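Local coordinates for thiol transferase (Phanerochaete chrysosporium, PDB 4F0B), which is a Ure2p-class glutathione transferase with a GST fold that binds oxidized glutathione disulfide and probably acts in glutathione-dependent thiol chemistry, at residues S44-D47 against A48-G51; G111-E114 against E115-L119; L158-V161 against L162-R165. All blocks are in the same frame, centred on the assembly; numbering follows the deposited sequence.

Interaction 1 (S44-D47 against A48-G51); sequences SIRD and ADIG. With GDS (oxidized glutathione disulfide), chain C.
Asp-49 OD2 is held by two donors, three and five residues back in the chain. The hydroxyl Ser-44 OG donates to Asp-49 OD2 over 2.7 Å, meeting the anti lone pair, while Arg-46 NE reaches the same oxygen at 3.0 Å in the guanidinium plane but from above the carboxylate. Arg-46 NH1 then takes Asp-49 OD1 at 2.9 Å on its syn side, making a side-on, two-nitrogen salt bridge whose planes are turned 48° apart. A bend at chi3 (-48°) swings the guanidinium back over the turn, with Ala-48 CB beneath one face. Ser-44 suits its place because its small hydroxyl works twice: it also accepts from Arg-46 N at 3.1 Å, closing an ST turn. The backbone tightens alongside, Asp-49 N bonding to Arg-46 O at 3.0 Å and Ile-50 N to Asp-47 O at 3.1 Å, as the chain passes through a short 3-10 segment. Ile-45 faces the other way and lays CG2 against GDS O2 (3.7 Å), part of the lining of the glutathione pocket. This surface turn belongs to the loop between strand 38-42, at one edge of the thioredoxin-like sheet, and helix 60-63; Ser-44 is tied by backbone bonds to Asn-55 and Val-57.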
loop_
_atom_site.group_PDB
_atom_site.type_symbol
_atom_site.label_atom_id
_atom_site.label_comp_id
_atom_site.label_asym_id
_atom_site.label_seq_id
_atom_site.Cartn_x
_atom_site.Cartn_y
_atom_site.Cartn_z
ATOM N N SER A 44 -15.384 4.037 -16.928
ATOM C CA SER A 44 -16.444 3.613 -16.023
ATOM C C SER A 44 -15.926 2.639 -14.992
ATOM O O SER A 44 -15.233 1.678 -15.330
ATOM C CB SER A 44 -17.578 2.962 -16.803
ATOM O OG SER A 44 -18.400 2.270 -15.860
ATOM N N ILE A 45 -16.258 2.912 -13.737
ATOM C CA ILE A 45 -15.905 2.026 -12.624
ATOM C C ILE A 45 -17.150 1.328 -12.105
ATOM O O ILE A 45 -17.124 0.758 -11.015
ATOM C CB ILE A 45 -15.227 2.791 -11.451
ATOM C CG1 ILE A 45 -16.176 3.853 -10.916
ATOM C CG2 ILE A 45 -13.921 3.390 -11.952
ATOM C CD1 ILE A 45 -15.731 4.459 -9.572
ATOM N N ARG A 46 -18.240 1.360 -12.879
ATOM C CA ARG A 46 -19.503 0.772 -12.417
ATOM C C ARG A 46 -19.680 -0.659 -12.905
ATOM O O ARG A 46 -19.557 -0.937 -14.116
ATOM C CB ARG A 46 -20.690 1.590 -12.937
ATOM C CG ARG A 46 -20.577 3.065 -12.670
ATOM C CD ARG A 46 -21.895 3.730 -12.862
ATOM N NE ARG A 46 -22.540 3.349 -14.113
ATOM C CZ ARG A 46 -23.853 3.438 -14.308
ATOM N NH1 ARG A 46 -24.386 3.054 -15.460
ATOM N NH2 ARG A 46 -24.643 3.859 -13.320
ATOM N N ASP A 47 -19.997 -1.566 -11.986
ATOM C CA ASP A 47 -20.313 -2.938 -12.367
ATOM C C ASP A 47 -21.481 -3.021 -13.379
ATOM O O ASP A 47 -21.511 -3.921 -14.213
ATOM C CB ASP A 47 -20.636 -3.792 -11.121
ATOM C CG ASP A 47 -19.432 -4.004 -10.215
ATOM O OD1 ASP A 47 -18.284 -3.760 -10.639
ATOM O OD2 ASP A 47 -19.619 -4.455 -9.049
ATOM N N ALA A 48 -22.443 -2.103 -13.301
ATOM C CA ALA A 48 -23.586 -2.120 -14.210
ATOM C C ALA A 48 -23.152 -1.919 -15.661
ATOM O O ALA A 48 -23.894 -2.270 -16.576
ATOM C CB ALA A 48 -24.570 -1.050 -13.832
ATOM N N ASP A 49 -21.959 -1.345 -15.861
ATOM C CA ASP A 49 -21.477 -1.081 -17.220
ATOM C C ASP A 49 -20.598 -2.184 -17.780
ATOM O O ASP A 49 -20.211 -2.112 -18.948
ATOM C CB ASP A 49 -20.683 0.219 -17.256
ATOM C CG ASP A 49 -21.540 1.426 -16.968
ATOM O OD1 ASP A 49 -22.764 1.389 -17.247
ATOM O OD2 ASP A 49 -20.995 2.424 -16.453
ATOM N N ILE A 50 -20.269 -3.190 -16.979
ATOM C CA ILE A 50 -19.408 -4.276 -17.442
ATOM C C ILE A 50 -19.940 -4.910 -18.734
ATOM O O ILE A 50 -21.109 -5.297 -18.816
ATOM C CB ILE A 50 -19.205 -5.348 -16.343
ATOM C CG1 ILE A 50 -18.410 -4.758 -15.174
ATOM C CG2 ILE A 50 -18.557 -6.599 -16.928
ATOM C CD1 ILE A 50 -18.276 -5.707 -13.934
ATOM N N GLY A 51 -19.079 -4.939 -19.757
ATOM C CA GLY A 51 -19.438 -5.456 -21.068
ATOM C C GLY A 51 -20.250 -4.560 -21.996
ATOM O O GLY A 51 -20.459 -4.912 -23.168
HETATM N N1 GDS C . -5.124 0.197 -4.519
HETATM C CA1 GDS C . -5.670 0.806 -5.773
HETATM C C1 GDS C . -4.889 2.120 -6.043
HETATM O OE1 GDS C . -4.397 2.731 -5.070
HETATM O OE2 GDS C . -4.780 2.486 -7.229
HETATM C CB1 GDS C . -7.154 1.148 -5.570
HETATM C CG1 GDS C . -7.810 1.672 -6.860
HETATM C CD1 GDS C . -9.323 1.686 -6.689
HETATM O O1 GDS C . -9.921 1.370 -5.668
HETATM N N2 GDS C . -10.020 2.024 -7.825
HETATM C CA2 GDS C . -11.486 2.108 -7.862
HETATM C C2 GDS C . -12.002 1.298 -9.029
HETATM O O2 GDS C . -11.434 1.324 -10.152
HETATM C CB2 GDS C . -11.996 3.536 -8.043
HETATM S SG2 GDS C . -11.402 4.710 -6.823
HETATM N N3 GDS C . -13.111 0.583 -8.763
HETATM C CA3 GDS C . -13.726 -0.213 -9.830
HETATM C C3 GDS C . -13.999 -1.614 -9.420
HETATM O OE3 GDS C . -14.485 -2.353 -10.300
HETATM O OE4 GDS C . -13.714 -1.980 -8.249
HETATM N N4 GDS C . -10.650 1.807 -2.911
HETATM C CA4 GDS C . -9.905 1.277 -1.781
HETATM C C4 GDS C . -8.397 1.696 -1.760
HETATM O OE5 GDS C . -8.030 2.728 -2.360
HETATM O OE6 GDS C . -7.647 0.941 -1.118
HETATM C C5 GDS C . -11.944 2.107 -2.766
HETATM O O5 GDS C . -12.551 1.951 -1.680
HETATM C CA5 GDS C . -12.668 2.633 -3.993
HETATM N N5 GDS C . -14.043 2.080 -4.037
HETATM C CB5 GDS C . -12.645 4.174 -3.879
HETATM S SG5 GDS C . -13.239 4.937 -5.383
HETATM C CA6 GDS C . -15.339 -1.743 -5.265
HETATM C C6 GDS C . -15.779 -2.205 -3.861
HETATM O OE7 GDS C . -15.062 -1.897 -2.883
HETATM O OE8 GDS C . -16.812 -2.919 -3.800
HETATM N N6 GDS C . -15.577 -2.845 -6.194
HETATM C CB6 GDS C . -16.153 -0.485 -5.707
HETATM C CG6 GDS C . -15.902 0.829 -4.909
HETATM C CD6 GDS C . -14.486 1.300 -5.075
HETATM O O6 GDS C . -13.747 1.015 -6.004
#

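Interaction 2 (G111-E114 against E115-L119)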
loop_
_atom_site.group_PDB
_atom_site.type_symbol
_atom_site.label_atom_id
_atom_site.label_comp_id
_atom_site.label_asym_id
_atom_site.label_seq_id
_atom_site.Cartn_x
_atom_site.Cartn_y
_atom_site.Cartn_z
ATOM N N GLY A 111 15.191 9.899 3.468
ATOM C CA GLY A 111 14.005 10.630 3.117
ATOM C C GLY A 111 13.128 9.871 2.142
ATOM O O GLY A 111 11.909 9.895 2.221
ATOM N N TYR A 112 13.769 9.166 1.204
ATOM C CA TYR A 112 13.037 8.314 0.281
ATOM C C TYR A 112 12.317 7.210 1.048
ATOM O O TYR A 112 11.141 6.937 0.796
ATOM C CB TYR A 112 13.990 7.723 -0.777
ATOM C CG TYR A 112 13.296 6.830 -1.775
ATOM C CD1 TYR A 112 12.480 7.386 -2.764
ATOM C CD2 TYR A 112 13.448 5.450 -1.735
ATOM C CE1 TYR A 112 11.827 6.576 -3.705
ATOM C CE2 TYR A 112 12.790 4.627 -2.656
ATOM C CZ TYR A 112 11.997 5.205 -3.631
ATOM O OH TYR A 112 11.338 4.395 -4.556
ATOM N N SER A 113 13.002 6.571 1.998
ATOM C CA SER A 113 12.313 5.582 2.825
ATOM C C SER A 113 11.119 6.176 3.572
ATOM O O SER A 113 10.050 5.595 3.585
ATOM C CB SER A 113 13.282 4.948 3.802
ATOM O OG SER A 113 12.560 4.027 4.637
ATOM N N GLU A 114 11.284 7.360 4.169
ATOM C CA GLU A 114 10.155 7.960 4.855
ATOM C C GLU A 114 8.986 8.216 3.921
ATOM O O GLU A 114 7.817 8.016 4.298
ATOM C CB GLU A 114 10.538 9.254 5.568
ATOM C CG GLU A 114 11.520 9.082 6.719
ATOM C CD GLU A 114 11.641 10.373 7.516
ATOM O OE1 GLU A 114 12.732 10.980 7.462
ATOM O OE2 GLU A 114 10.641 10.799 8.167
ATOM N N GLU A 115 9.285 8.696 2.710
ATOM C CA GLU A 115 8.244 8.885 1.728
ATOM C C GLU A 115 7.525 7.560 1.419
ATOM O O GLU A 115 6.289 7.532 1.390
ATOM C CB GLU A 115 8.871 9.523 0.490
ATOM C CG GLU A 115 7.906 9.727 -0.645
ATOM C CD GLU A 115 8.649 10.052 -1.883
ATOM O OE1 GLU A 115 9.002 9.104 -2.628
ATOM O OE2 GLU A 115 8.975 11.233 -2.074
ATOM N N LEU A 116 8.271 6.479 1.191
ATOM C CA LEU A 116 7.654 5.159 0.991
ATOM C C LEU A 116 6.813 4.743 2.195
ATOM O O LEU A 116 5.710 4.227 2.048
ATOM C CB LEU A 116 8.702 4.071 0.748
ATOM C CG LEU A 116 9.476 4.144 -0.566
ATOM C CD1 LEU A 116 10.470 2.999 -0.608
ATOM C CD2 LEU A 116 8.505 4.052 -1.757
ATOM N N GLN A 117 7.318 4.979 3.400
ATOM C CA GLN A 117 6.559 4.566 4.582
ATOM C C GLN A 117 5.211 5.271 4.634
ATOM O O GLN A 117 4.178 4.620 4.905
ATOM C CB GLN A 117 7.370 4.875 5.846
ATOM C CG GLN A 117 8.665 4.064 5.953
ATOM C CD GLN A 117 9.464 4.500 7.140
ATOM O OE1 GLN A 117 8.963 4.549 8.259
ATOM N NE2 GLN A 117 10.747 4.847 6.909
ATOM N N TRP A 118 5.183 6.588 4.395
ATOM C CA TRP A 118 3.898 7.303 4.431
ATOM C C TRP A 118 2.984 6.973 3.258
ATOM O O TRP A 118 1.767 6.900 3.440
ATOM C CB TRP A 118 4.106 8.814 4.668
ATOM C CG TRP A 118 4.554 9.068 6.079
ATOM C CD1 TRP A 118 5.831 9.216 6.511
ATOM C CD2 TRP A 118 3.719 9.120 7.257
ATOM N NE1 TRP A 118 5.852 9.395 7.893
ATOM C CE2 TRP A 118 4.565 9.315 8.361
ATOM C CE3 TRP A 118 2.353 9.038 7.468
ATOM C CZ2 TRP A 118 4.073 9.424 9.675
ATOM C CZ3 TRP A 118 1.866 9.140 8.768
ATOM C CH2 TRP A 118 2.730 9.338 9.841
ATOM N N LEU A 119 3.560 6.696 2.086
ATOM C CA LEU A 119 2.741 6.227 0.973
ATOM C C LEU A 119 2.120 4.875 1.292
ATOM O O LEU A 119 0.912 4.672 1.076
ATOM C CB LEU A 119 3.563 6.140 -0.316
ATOM C CG LEU A 119 3.889 7.481 -0.956
ATOM C CD1 LEU A 119 4.926 7.258 -2.063
ATOM C CD2 LEU A 119 2.647 8.112 -1.593
HETATM O O HOH W 1 8.413 9.314 9.254
#
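Gln-117 reaches back one helical turn to Ser-113, with its CB and CG over backbone carbonyls and its amide at the end. Its CB lies 3.5 Å from Glu-114 O, its CG rests 3.1 Å from Ser-113 O, and the extended chain beyond delivers NE2 to Ser-113 OG at 3.0 Å, the oxygen tilted 18° from the amide plane. Ser-113 meets it because OG stands anti to its own backbone N (chi1 177°), beside its carbonyl carbon and within reach of the Gln-117 amide. An amide suits this buried place, since its oxygen can serve another partner: Gln-117 OE1 accepts from Phe-82 N of the second subunit. On another side of the helix Leu-116 CG lies over one face of the Tyr-112 ring, 4.2 Å from its centroid, a CH-pi contact completed by Leu-116 CD1 at 3.5 Å from Tyr-112 CE2. The Tyr-112 hydroxyl bonds to that of Tyr-112 in the second subunit. Trp-118 and Glu-114 are joined through a water that accepts from NE1 and donates to OE2, both at 2.9 Å. All this lies near the start of helix 109-139, the first helix of the all-helical domain, between helices 84-95, 145-166 and 178-187 of its own chain and the second subunit.

Interaction 3 (L158-V161 against L162-R165); sequences LYRV and LDDR
Arg-160 and Asp-163 run side by side and point the same way, yet their flat ends are turned nearly perpendicular, guanidinium and carboxylate planes 80° apart. Arg-160 NH1 makes a long salt bridge to Asp-163 OD2, at 3.8 Å, near the guanidinium plane. A water fills in: it accepts from Arg-160 NH1 at 2.9 Å and donates to Asp-163 OD2 at 2.6 Å and to Asp-164 OD1 at 2.7 Å, so one base and two acids share a bridge. Asp-164 stands differently toward the arginine, its carboxylate plane 41° from the guanidinium and its OD2 4.0 Å from Arg-160 CG. Bends at chi2 and chi3 fold the arginine along the helix surface, and its NH2 finds Glu-199 O. Asp-163 suits its buried position because its oxygens also accept from Val-203 N and Asn-202 ND2, partners that probably favour the ionised acid. Tyr-159 and Leu-162 likewise lie alongside each other, the ring obliquely meeting Leu-162 CD2, 4.1 Å from Tyr-159 CD2; an aromatic and a branched aliphatic group suit this apolar side, while the phenol oxygen reaches Gln-130. The segments form the last turns of helix 145-166: Tyr-159 and Leu-162 pack on helices 178-187 and 201-211, and Tyr-159, Leu-158 and Arg-165 also meet helix 109-139.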
loop_
_atom_site.group_PDB
_atom_site.type_symbol
_atom_site.label_atom_id
_atom_site.label_comp_id
_atom_site.label_asym_id
_atom_site.label_seq_id
_atom_site.Cartn_x
_atom_site.Cartn_y
_atom_site.Cartn_z
ATOM N N LEU A 158 -6.911 6.393 12.039
ATOM C CA LEU A 158 -5.890 6.703 11.035
ATOM C C LEU A 158 -5.706 8.207 10.857
ATOM O O LEU A 158 -4.550 8.680 10.731
ATOM C CB LEU A 158 -6.282 6.065 9.722
ATOM C CG LEU A 158 -6.159 4.531 9.699
ATOM C CD1 LEU A 158 -6.987 3.982 8.536
ATOM C CD2 LEU A 158 -4.687 4.065 9.608
ATOM N N TYR A 159 -6.809 8.962 10.857
ATOM C CA TYR A 159 -6.689 10.419 10.773
ATOM C C TYR A 159 -6.069 11.037 12.018
ATOM O O TYR A 159 -5.441 12.088 11.891
ATOM C CB TYR A 159 -8.022 11.080 10.356
ATOM C CG TYR A 159 -8.202 11.018 8.856
ATOM C CD1 TYR A 159 -8.862 9.978 8.230
ATOM C CD2 TYR A 159 -7.637 12.000 8.041
ATOM C CE1 TYR A 159 -9.019 9.944 6.852
ATOM C CE2 TYR A 159 -7.779 11.944 6.652
ATOM C CZ TYR A 159 -8.498 10.938 6.085
ATOM O OH TYR A 159 -8.638 10.897 4.692
ATOM N N ARG A 160 -6.182 10.385 13.179
ATOM C CA ARG A 160 -5.523 10.899 14.364
ATOM C C ARG A 160 -4.016 10.704 14.209
ATOM O O ARG A 160 -3.221 11.601 14.575
ATOM C CB ARG A 160 -6.027 10.143 15.597
ATOM C CG ARG A 160 -5.352 10.633 16.906
ATOM C CD ARG A 160 -5.684 12.111 17.215
ATOM N NE ARG A 160 -7.132 12.317 17.280
ATOM C CZ ARG A 160 -7.747 13.456 16.949
ATOM N NH1 ARG A 160 -7.051 14.518 16.553
ATOM N NH2 ARG A 160 -9.075 13.539 17.040
ATOM N N VAL A 161 -3.597 9.565 13.659
ATOM C CA VAL A 161 -2.179 9.368 13.350
ATOM C C VAL A 161 -1.688 10.493 12.410
ATOM O O VAL A 161 -0.628 11.121 12.648
ATOM C CB VAL A 161 -1.929 8.003 12.678
ATOM C CG1 VAL A 161 -0.459 7.874 12.196
ATOM C CG2 VAL A 161 -2.265 6.850 13.678
ATOM N N LEU A 162 -2.442 10.793 11.354
ATOM C CA LEU A 162 -2.034 11.844 10.407
ATOM C C LEU A 162 -2.031 13.215 11.088
ATOM O O LEU A 162 -1.083 14.023 10.882
ATOM C CB LEU A 162 -2.963 11.832 9.201
ATOM C CG LEU A 162 -2.643 12.858 8.127
ATOM C CD1 LEU A 162 -1.280 12.575 7.507
ATOM C CD2 LEU A 162 -3.731 12.742 7.065
ATOM N N ASP A 163 -3.066 13.504 11.894
ATOM C CA ASP A 163 -3.156 14.794 12.560
ATOM C C ASP A 163 -1.953 15.013 13.491
ATOM O O ASP A 163 -1.341 16.104 13.511
ATOM C CB ASP A 163 -4.470 14.909 13.334
ATOM C CG ASP A 163 -4.777 16.341 13.686
ATOM O OD1 ASP A 163 -5.333 17.060 12.793
ATOM O OD2 ASP A 163 -4.455 16.744 14.839
ATOM N N ASP A 164 -1.591 13.995 14.267
ATOM C CA ASP A 164 -0.446 14.103 15.168
ATOM C C ASP A 164 0.865 14.285 14.385
ATOM O O ASP A 164 1.729 15.081 14.791
ATOM C CB ASP A 164 -0.362 12.862 16.076
ATOM C CG ASP A 164 -1.404 12.849 17.162
ATOM O OD1 ASP A 164 -1.982 13.899 17.478
ATOM O OD2 ASP A 164 -1.596 11.753 17.755
ATOM N N ARG A 165 0.992 13.602 13.254
ATOM C CA ARG A 165 2.156 13.804 12.391
ATOM C C ARG A 165 2.218 15.240 11.902
ATOM O O ARG A 165 3.310 15.829 11.821
ATOM C CB ARG A 165 2.116 12.855 11.192
ATOM C CG ARG A 165 3.228 13.075 10.153
ATOM C CD ARG A 165 4.614 12.869 10.696
ATOM N NE ARG A 165 5.616 13.302 9.721
ATOM C CZ ARG A 165 6.919 13.137 9.885
ATOM N NH1 ARG A 165 7.387 12.472 10.917
ATOM N NH2 ARG A 165 7.764 13.610 8.955
HETATM O O HOH W 2 -4.281 15.213 16.902
#

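Interaction 1 is a surface turn in the thioredoxin-like domain, about 35 Å from the centres of both other contacts and on the opposite side of the chain's centre. Its direct salt bridge and hydroxyl bonds shape a loop that holds only a short 3-10 segment, where the other two contacts lie on alpha-helices, and it alone of the three adds a residue to the glutathione pocket. Interactions 2 and 3 belong to successive helices of the helical domain, and both meet the second subunit. Interaction 2 is the buried one, with amide, hydroxyl and CH-pi contacts; interaction 3, partly buried, divides into apolar and charged sides. The two join where Trp-118 CZ2 lies 3.6 Å from Arg-165 CD.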